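Local coordinates for flagellar hook protein FlgE (Caulobacter crescentus CB15, PDB 5AY6) that builds the flagellar hook, a universal joint that probably passes motor torque to the filament, and is represented here by a 32 kDa fragment, at residues 57-62 against 144-149; 64-69 against 82-87; 88-93 against 134-139. All blocks are in the same frame, centred on the assembly; numbering follows the deposited sequence.

Overall arrangement
All three contacts lie in or beside the five-stranded antiparallel sheet of residues 24-99, in the part matching the FlgE third domain. Contact 2 pairs two of its neighbouring strands, 64-73 and 76-86; contact 3, about 8 Å away between centres, holds the turn leading into the edge strand 92-99 against the start of helix 137-140. Contact 1 lies about 10 Å from contact 2 and 15 Å from contact 3, and along the chain it closes a loop enclosing both, which follow each other in series. Its segment 144-149 also reaches residues of the sheet 167-230. A local hairpin is thus framed by longer-range closures, the outermost near a junction between sheets.

Contact 1: 57-62 against 144-149; sequences IANPVS and LYDPST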
loop_
_atom_site.group_PDB
_atom_site.type_symbol
_atom_site.label_atom_id
_atom_site.label_comp_id
_atom_site.label_asym_id
_atom_site.label_seq_id
_atom_site.Cartn_x
_atom_site.Cartn_y
_atom_site.Cartn_z
ATOM N N ILE A 57 4.269 0.787 1.444
ATOM C CA ILE A 57 5.008 1.556 2.431
ATOM C C ILE A 57 5.618 2.774 1.747
ATOM O O ILE A 57 6.230 2.654 0.683
ATOM C CB ILE A 57 6.111 0.713 3.093
ATOM C CG1 ILE A 57 5.503 -0.494 3.812
ATOM C CG2 ILE A 57 6.924 1.557 4.070
ATOM C CD1 ILE A 57 6.539 -1.451 4.352
ATOM N N ALA A 58 5.440 3.940 2.355
ATOM C CA ALA A 58 5.834 5.208 1.740
ATOM C C ALA A 58 7.293 5.243 1.301
ATOM O O ALA A 58 8.199 4.965 2.088
ATOM C CB ALA A 58 5.557 6.354 2.701
ATOM N N ASN A 59 7.500 5.569 0.028
ATOM C CA ASN A 59 8.822 5.872 -0.503
ATOM C C ASN A 59 9.093 7.370 -0.354
ATOM O O ASN A 59 8.165 8.176 -0.394
ATOM C CB ASN A 59 8.930 5.452 -1.977
ATOM C CG ASN A 59 9.193 3.965 -2.154
ATOM O OD1 ASN A 59 9.933 3.351 -1.382
ATOM N ND2 ASN A 59 8.596 3.382 -3.189
ATOM N N PRO A 60 10.365 7.760 -0.192
ATOM C CA PRO A 60 11.530 6.876 -0.168
ATOM C C PRO A 60 11.740 6.239 1.195
ATOM O O PRO A 60 11.222 6.728 2.198
ATOM C CB PRO A 60 12.683 7.816 -0.517
ATOM C CG PRO A 60 12.254 9.131 0.042
ATOM C CD PRO A 60 10.752 9.182 -0.106
ATOM N N VAL A 61 12.481 5.138 1.209
ATOM C CA VAL A 61 12.871 4.476 2.443
ATOM C C VAL A 61 14.378 4.551 2.577
ATOM O O VAL A 61 15.099 3.935 1.789
ATOM C CB VAL A 61 12.431 3.002 2.473
ATOM C CG1 VAL A 61 12.982 2.308 3.717
ATOM C CG2 VAL A 61 10.911 2.895 2.410
ATOM N N SER A 62 14.848 5.310 3.565
ATOM C CA SER A 62 16.281 5.484 3.785
ATOM C C SER A 62 16.983 5.890 2.493
ATOM O O SER A 62 17.968 5.268 2.089
ATOM C CB SER A 62 16.897 4.200 4.342
ATOM O OG SER A 62 16.319 3.868 5.591
ATOM N N LEU A 144 3.161 3.365 -9.768
ATOM C CA LEU A 144 2.645 2.491 -8.720
ATOM C C LEU A 144 2.085 3.229 -7.510
ATOM O O LEU A 144 2.477 4.359 -7.204
ATOM C CB LEU A 144 3.735 1.527 -8.257
ATOM C CG LEU A 144 4.126 0.475 -9.295
ATOM C CD1 LEU A 144 5.241 -0.402 -8.766
ATOM C CD2 LEU A 144 2.908 -0.354 -9.647
ATOM N N TYR A 145 1.161 2.559 -6.828
ATOM C CA TYR A 145 0.591 3.036 -5.576
ATOM C C TYR A 145 1.653 3.389 -4.549
ATOM O O TYR A 145 2.636 2.661 -4.367
ATOM C CB TYR A 145 -0.343 1.975 -4.987
ATOM C CG TYR A 145 -0.848 2.294 -3.596
ATOM C CD1 TYR A 145 -0.329 1.648 -2.479
ATOM C CD2 TYR A 145 -1.845 3.240 -3.400
ATOM C CE1 TYR A 145 -0.792 1.937 -1.205
ATOM C CE2 TYR A 145 -2.316 3.532 -2.133
ATOM C CZ TYR A 145 -1.787 2.883 -1.042
ATOM O OH TYR A 145 -2.254 3.185 0.216
ATOM N N ASP A 146 1.440 4.516 -3.880
ATOM C CA ASP A 146 2.259 4.921 -2.745
ATOM C C ASP A 146 1.367 5.601 -1.720
ATOM O O ASP A 146 0.689 6.572 -2.042
ATOM C CB ASP A 146 3.375 5.863 -3.174
ATOM C CG ASP A 146 4.346 6.144 -2.050
ATOM O OD1 ASP A 146 3.988 6.915 -1.134
ATOM O OD2 ASP A 146 5.458 5.580 -2.078
ATOM N N PRO A 147 1.368 5.096 -0.474
ATOM C CA PRO A 147 0.474 5.617 0.566
ATOM C C PRO A 147 0.709 7.094 0.869
ATOM O O PRO A 147 -0.169 7.749 1.434
ATOM C CB PRO A 147 0.800 4.746 1.787
ATOM C CG PRO A 147 2.135 4.127 1.491
ATOM C CD PRO A 147 2.195 3.975 0.006
ATOM N N SER A 148 1.869 7.608 0.475
ATOM C CA SER A 148 2.225 8.995 0.736
ATOM C C SER A 148 2.109 9.907 -0.486
ATOM O O SER A 148 1.553 11.000 -0.388
ATOM C CB SER A 148 3.649 9.068 1.288
ATOM O OG SER A 148 4.123 10.401 1.289
ATOM N N THR A 149 2.623 9.468 -1.633
ATOM C CA THR A 149 2.735 10.357 -2.789
ATOM C C THR A 149 1.819 9.998 -3.954
ATOM O O THR A 149 1.696 10.766 -4.906
ATOM C CB THR A 149 4.183 10.398 -3.320
ATOM O OG1 THR A 149 4.603 9.075 -3.673
ATOM C CG2 THR A 149 5.124 10.962 -2.261
HETATM O O HOH W 1 5.232 2.674 -1.841
HETATM O O HOH W 2 6.689 4.734 -4.455
HETATM O O HOH W 3 7.039 8.206 -2.822
HETATM O O HOH W 4 6.541 10.459 0.617
#
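D146 reaches across to the backbone of N59 and takes its N-H on carboxylate oxygen OD2, with N59 N to D146 OD2 at 2.9 Å and a nearly straight 168° at the hydrogen. The syn lone pair of OD2 is used. The carboxylate can face segment 57-62 because D146 CG lies anti to the backbone N (chi1 -172°). Its other oxygen is turned back on its own chain: OD1 accepts from S148 N at 2.7 Å, closing an Asx turn, and from T149 N at 2.9 Å, completing an Asx motif. The two donors arrive from opposite faces of the carboxylate plane, which helps fix its rotation. N59 contributes its side chain too. OD1 bonds to E66 N on strand 64-73, and ND2 gives a hydrogen to a water that in turn donates to D146 OD2, 2.8 Å from that water's oxygen. A second water links I57 O to the same carboxylate oxygen, and others join N59 O to T149 OG1 and to S148 OG. Beside this polar seam the apolar contact is small: A58 CB meets S148 CB at 3.6 Å, while P147 sets its ring corner against the I57-A58 peptide, P147 CG lying 3.4 Å from A58 N. Replacing D146 with an alanine would probably leave the N-H groups of N59, S148 and T149 without their common acceptor and set the 146-149 turn free to shift. Chemically, a buried carboxylate is gripped here by three backbone N-H groups and by waters that donate to it, with no cation in either segment. With so many donors around it, the carboxylate is likely to be favoured in its ionised form. One side chain thereby becomes the cross-link between two irregular loops.

Contact 2: 64-69 against 82-87; sequences NNEYLV and KVAYDA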
loop_
_atom_site.group_PDB
_atom_site.type_symbol
_atom_site.label_atom_id
_atom_site.label_comp_id
_atom_site.label_asym_id
_atom_site.label_seq_id
_atom_site.Cartn_x
_atom_site.Cartn_y
_atom_site.Cartn_z
ATOM N N ASN A 64 15.987 5.644 -0.600
ATOM C CA ASN A 64 15.651 4.863 -1.793
ATOM C C ASN A 64 14.158 4.643 -2.030
ATOM O O ASN A 64 13.372 4.518 -1.086
ATOM C CB ASN A 64 16.303 3.479 -1.737
ATOM C CG ASN A 64 17.802 3.542 -1.628
ATOM O OD1 ASN A 64 18.456 4.332 -2.312
ATOM N ND2 ASN A 64 18.363 2.702 -0.763
ATOM N N ASN A 65 13.788 4.560 -3.304
ATOM C CA ASN A 65 12.470 4.087 -3.703
ATOM C C ASN A 65 12.470 2.565 -3.814
ATOM O O ASN A 65 13.162 2.001 -4.662
ATOM C CB ASN A 65 12.058 4.718 -5.034
ATOM C CG ASN A 65 11.946 6.227 -4.946
ATOM O OD1 ASN A 65 11.529 6.764 -3.920
ATOM N ND2 ASN A 65 12.325 6.919 -6.016
ATOM N N GLU A 66 11.705 1.898 -2.952
ATOM C CA GLU A 66 11.678 0.436 -2.952
ATOM C C GLU A 66 10.440 -0.131 -3.634
ATOM O O GLU A 66 9.336 0.404 -3.496
ATOM C CB GLU A 66 11.767 -0.099 -1.523
ATOM C CG GLU A 66 13.046 0.306 -0.811
ATOM C CD GLU A 66 13.187 -0.345 0.549
ATOM O OE1 GLU A 66 12.218 -0.982 1.008
ATOM O OE2 GLU A 66 14.272 -0.218 1.159
ATOM N N TYR A 67 10.637 -1.224 -4.365
ATOM C CA TYR A 67 9.547 -1.900 -5.057
ATOM C C TYR A 67 9.710 -3.416 -4.940
ATOM O O TYR A 67 10.829 -3.919 -4.829
ATOM C CB TYR A 67 9.507 -1.493 -6.538
ATOM C CG TYR A 67 9.489 0.002 -6.787
ATOM C CD1 TYR A 67 8.306 0.730 -6.693
ATOM C CD2 TYR A 67 10.651 0.683 -7.142
ATOM C CE1 TYR A 67 8.284 2.099 -6.928
ATOM C CE2 TYR A 67 10.634 2.057 -7.381
ATOM C CZ TYR A 67 9.449 2.756 -7.273
ATOM O OH TYR A 67 9.424 4.117 -7.509
ATOM N N LEU A 68 8.599 -4.146 -4.964
ATOM C CA LEU A 68 8.665 -5.603 -5.021
ATOM C C LEU A 68 8.753 -6.034 -6.479
ATOM O O LEU A 68 8.187 -5.376 -7.353
ATOM C CB LEU A 68 7.444 -6.244 -4.356
ATOM C CG LEU A 68 7.162 -5.863 -2.903
ATOM C CD1 LEU A 68 5.987 -6.666 -2.360
ATOM C CD2 LEU A 68 8.405 -6.080 -2.051
ATOM N N VAL A 69 9.458 -7.133 -6.738
ATOM C CA VAL A 69 9.597 -7.650 -8.096
ATOM C C VAL A 69 9.336 -9.151 -8.168
ATOM O O VAL A 69 9.883 -9.923 -7.376
ATOM C CB VAL A 69 11.007 -7.383 -8.666
ATOM C CG1 VAL A 69 11.146 -7.997 -10.055
ATOM C CG2 VAL A 69 11.302 -5.896 -8.712
ATOM N N LYS A 82 13.051 -7.741 -3.586
ATOM C CA LYS A 82 12.858 -6.301 -3.521
ATOM C C LYS A 82 14.025 -5.578 -4.179
ATOM O O LYS A 82 15.178 -5.988 -4.038
ATOM C CB LYS A 82 12.694 -5.845 -2.068
ATOM C CG LYS A 82 12.348 -4.376 -1.917
ATOM C CD LYS A 82 11.811 -4.065 -0.530
ATOM C CE LYS A 82 12.876 -4.230 0.540
ATOM N NZ LYS A 82 12.404 -3.727 1.867
ATOM N N VAL A 83 13.717 -4.519 -4.920
ATOM C CA VAL A 83 14.746 -3.644 -5.471
ATOM C C VAL A 83 14.638 -2.265 -4.836
ATOM O O VAL A 83 13.567 -1.852 -4.394
ATOM C CB VAL A 83 14.646 -3.510 -7.004
ATOM C CG1 VAL A 83 15.024 -4.815 -7.670
ATOM C CG2 VAL A 83 13.245 -3.080 -7.419
ATOM N N ALA A 84 15.764 -1.567 -4.772
ATOM C CA ALA A 84 15.794 -0.227 -4.216
ATOM C C ALA A 84 16.563 0.674 -5.164
ATOM O O ALA A 84 17.713 0.391 -5.494
ATOM C CB ALA A 84 16.430 -0.227 -2.831
ATOM N N TYR A 85 15.919 1.747 -5.615
ATOM C CA TYR A 85 16.572 2.708 -6.491
ATOM C C TYR A 85 16.848 4.008 -5.743
ATOM O O TYR A 85 16.048 4.435 -4.911
ATOM C CB TYR A 85 15.714 2.996 -7.722
ATOM C CG TYR A 85 15.414 1.788 -8.579
ATOM C CD1 TYR A 85 14.241 1.072 -8.409
ATOM C CD2 TYR A 85 16.296 1.377 -9.568
ATOM C CE1 TYR A 85 13.956 -0.024 -9.197
ATOM C CE2 TYR A 85 16.022 0.284 -10.360
ATOM C CZ TYR A 85 14.851 -0.415 -10.169
ATOM O OH TYR A 85 14.571 -1.508 -10.953
ATOM N N ASP A 86 17.983 4.632 -6.045
ATOM C CA ASP A 86 18.332 5.921 -5.453
ATOM C C ASP A 86 17.260 6.941 -5.817
ATOM O O ASP A 86 16.904 7.079 -6.985
ATOM C CB ASP A 86 19.707 6.380 -5.938
ATOM C CG ASP A 86 20.222 7.587 -5.182
ATOM O OD1 ASP A 86 21.112 7.413 -4.321
ATOM O OD2 ASP A 86 19.742 8.708 -5.446
ATOM N N ALA A 87 16.735 7.639 -4.815
ATOM C CA ALA A 87 15.602 8.536 -5.032
ATOM C C ALA A 87 15.995 9.787 -5.813
ATOM O O ALA A 87 15.145 10.441 -6.418
ATOM C CB ALA A 87 14.978 8.922 -3.703
HETATM O O HOH W 5 14.253 5.887 -7.745
HETATM O O HOH W 6 12.343 9.766 -6.245
HETATM O O HOH W 7 14.319 -1.654 3.238
#
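N64 opens the pairing by laying its CB against A84 CB, 3.9 Å away, while its CA passes close to the carbonyl of Y85. At N65 the backbones exchange two hydrogen bonds with Y85, from N65 N to Y85 O at 2.8 Å and from Y85 N to N65 O at 2.9 Å. The N65 amide lies by the end of strand 76-86, near A87, where ND2 gives hydrogens to two waters, one bound to D86 O and the other to A87 O. E66 turns to the face it shares with A84 and K82. Its CG packs over A84 CB, and OE1 forms a salt bridge with K82 NZ at 2.9 Å, the ammonium meeting the oxygen from above the carboxylate plane (43° out of it). K82 CG, anti to its backbone N (chi1 -174°), carries the chain from the L68 pair toward E66, and the bend at chi3 turns its last carbons beside the carboxylate. A water shared by E66 OE2 and K82 NZ spans the ion pair. Y67 bonds reciprocally with V83 through the backbone, Y67 N to V83 O and V83 N to Y67 O, both 3.0 Å. The Y67 and Y85 side chains cross at about a right angle, and their rings touch edge against edge, Y67 CD2 to Y85 CD1 at 3.8 Å. L68 then lays CD2 on the aliphatic part of K82, and V69 sets CG2 against V83 CG2 at 3.7 Å. These are the strands of one antiparallel hairpin, their axes at 156°. It lies in the middle of its sheet: L68 bonds to S53 of strand 45-53 on one flank, A84 and K82 to strand 92-99 on the other. V139 of helix 137-140 touches both Y67 and Y85, and Y85 OH reaches the carbonyl of I128.

Contact 3: 88-93 against 134-139; sequences ATNELV and ADDAEV
N90, whose backbone lies in the left-handed region (phi 68°), directs its carbonyl at the type I turn A134-A137, where D136 N makes only a weak, long hydrogen bond to N90 O at 3.4 Å. Stronger ties come from two successive aspartates, which grip N90 and L92 of segment 88-93. D135 points its carboxylate at the start of the strand, and L92 N meets D135 OD2 at 2.8 Å in an almost straight bond (174° at the hydrogen) on the anti lone pair, away from the other oxygen. That second oxygen, OD1, is held by N130 N, so the carboxylate is pinned from both ends. D136 serves N90 instead. N90 ND2 donates to D136 OD2 at 2.9 Å, with the acceptor close to the amide plane and the donor on the syn side of the carboxylate. The two flat groups stand 52° apart, so they cross rather than lie flat together. D136 CG occupies the crowded position between its backbone N and carbonyl carbon, which brings the carboxylate over N90 CB, 3.3 Å from D136 OD1. Next to it, A134 CB packs 3.8 Å from N90 CB. Within segment 88-93, T89 OG1 donates to E91 OE1 at 2.8 Å and helps brace the bend. Y85 of the preceding strand packs against both D135 and D136, and L92 rests on it too. D136 holds the N-cap position of helix 137-140, yet its carboxylate makes no capping bond and is spent on N90. What results is the connection of a β-hairpin, strand 76-86 to strand 92-99, whose turn residue of positive phi and first strand N-H are clasped by side chains from the turn that starts a short helix.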
loop_
_atom_site.group_PDB
_atom_site.type_symbol
_atom_site.label_atom_id
_atom_site.label_comp_id
_atom_site.label_asym_id
_atom_site.label_seq_id
_atom_site.Cartn_x
_atom_site.Cartn_y
_atom_site.Cartn_z
ATOM N N ALA A 88 17.282 10.113 -5.803
ATOM C CA ALA A 88 17.769 11.297 -6.495
ATOM C C ALA A 88 18.337 10.953 -7.867
ATOM O O ALA A 88 18.079 11.658 -8.845
ATOM C CB ALA A 88 18.822 12.012 -5.649
ATOM N N THR A 89 19.097 9.861 -7.942
ATOM C CA THR A 89 19.846 9.539 -9.156
ATOM C C THR A 89 19.209 8.445 -10.016
ATOM O O THR A 89 19.640 8.226 -11.148
ATOM C CB THR A 89 21.276 9.088 -8.821
ATOM O OG1 THR A 89 21.242 7.747 -8.319
ATOM C CG2 THR A 89 21.904 10.010 -7.782
ATOM N N ASN A 90 18.214 7.754 -9.455
ATOM C CA ASN A 90 17.446 6.704 -10.140
ATOM C C ASN A 90 18.241 5.433 -10.464
ATOM O O ASN A 90 17.759 4.560 -11.187
ATOM C CB ASN A 90 16.823 7.264 -11.424
ATOM C CG ASN A 90 16.059 8.552 -11.181
ATOM O OD1 ASN A 90 16.554 9.640 -11.466
ATOM N ND2 ASN A 90 14.853 8.434 -10.634
ATOM N N GLU A 91 19.448 5.322 -9.914
ATOM C CA GLU A 91 20.269 4.128 -10.096
ATOM C C GLU A 91 19.831 3.009 -9.163
ATOM O O GLU A 91 19.363 3.271 -8.055
ATOM C CB GLU A 91 21.744 4.427 -9.832
ATOM C CG GLU A 91 22.325 5.586 -10.604
ATOM C CD GLU A 91 23.682 5.991 -10.063
ATOM O OE1 GLU A 91 23.727 6.658 -9.004
ATOM O OE2 GLU A 91 24.703 5.632 -10.687
ATOM N N LEU A 92 20.008 1.765 -9.600
ATOM C CA LEU A 92 19.791 0.625 -8.716
ATOM C C LEU A 92 20.813 0.657 -7.586
ATOM O O LEU A 92 22.009 0.832 -7.825
ATOM C CB LEU A 92 19.888 -0.697 -9.482
ATOM C CG LEU A 92 19.577 -1.935 -8.636
ATOM C CD1 LEU A 92 18.106 -1.963 -8.252
ATOM C CD2 LEU A 92 19.969 -3.218 -9.352
ATOM N N VAL A 93 20.340 0.497 -6.355
ATOM C CA VAL A 93 21.210 0.562 -5.184
ATOM C C VAL A 93 21.348 -0.810 -4.528
ATOM O O VAL A 93 22.419 -1.171 -4.040
ATOM C CB VAL A 93 20.683 1.593 -4.156
ATOM C CG1 VAL A 93 21.375 1.439 -2.812
ATOM C CG2 VAL A 93 20.877 3.003 -4.688
ATOM N N ALA A 134 17.777 5.678 -17.060
ATOM C CA ALA A 134 17.574 5.479 -15.628
ATOM C C ALA A 134 17.155 4.045 -15.349
ATOM O O ALA A 134 16.266 3.515 -16.018
ATOM C CB ALA A 134 16.535 6.446 -15.098
ATOM N N ASP A 135 17.794 3.419 -14.366
ATOM C CA ASP A 135 17.478 2.038 -14.017
ATOM C C ASP A 135 15.995 1.862 -13.680
ATOM O O ASP A 135 15.397 0.837 -14.000
ATOM C CB ASP A 135 18.336 1.571 -12.839
ATOM C CG ASP A 135 19.797 1.426 -13.199
ATOM O OD1 ASP A 135 20.117 1.370 -14.404
ATOM O OD2 ASP A 135 20.629 1.366 -12.269
ATOM N N ASP A 136 15.400 2.876 -13.055
ATOM C CA ASP A 136 14.030 2.756 -12.565
ATOM C C ASP A 136 12.982 3.186 -13.595
ATOM O O ASP A 136 11.806 3.339 -13.264
ATOM C CB ASP A 136 13.859 3.560 -11.263
ATOM C CG ASP A 136 13.934 5.068 -11.471
ATOM O OD1 ASP A 136 14.235 5.523 -12.598
ATOM O OD2 ASP A 136 13.699 5.806 -10.488
ATOM N N ALA A 137 13.404 3.364 -14.843
ATOM C CA ALA A 137 12.508 3.853 -15.885
ATOM C C ALA A 137 11.271 2.973 -16.070
ATOM O O ALA A 137 10.159 3.477 -16.202
ATOM C CB ALA A 137 13.251 3.975 -17.201
ATOM N N GLU A 138 11.461 1.660 -16.078
ATOM C CA GLU A 138 10.350 0.773 -16.402
ATOM C C GLU A 138 9.354 0.654 -15.253
ATOM O O GLU A 138 8.149 0.534 -15.486
ATOM C CB GLU A 138 10.879 -0.600 -16.819
ATOM C CG GLU A 138 11.700 -0.521 -18.103
ATOM C CD GLU A 138 11.854 -1.850 -18.814
ATOM O OE1 GLU A 138 11.384 -2.879 -18.285
ATOM O OE2 GLU A 138 12.447 -1.864 -19.912
ATOM N N VAL A 139 9.839 0.712 -14.015
ATOM C CA VAL A 139 8.935 0.683 -12.874
ATOM C C VAL A 139 8.259 2.044 -12.696
ATOM O O VAL A 139 7.086 2.113 -12.326
ATOM C CB VAL A 139 9.657 0.266 -11.564
ATOM C CG1 VAL A 139 10.796 1.222 -11.214
ATOM C CG2 VAL A 139 8.661 0.176 -10.415
#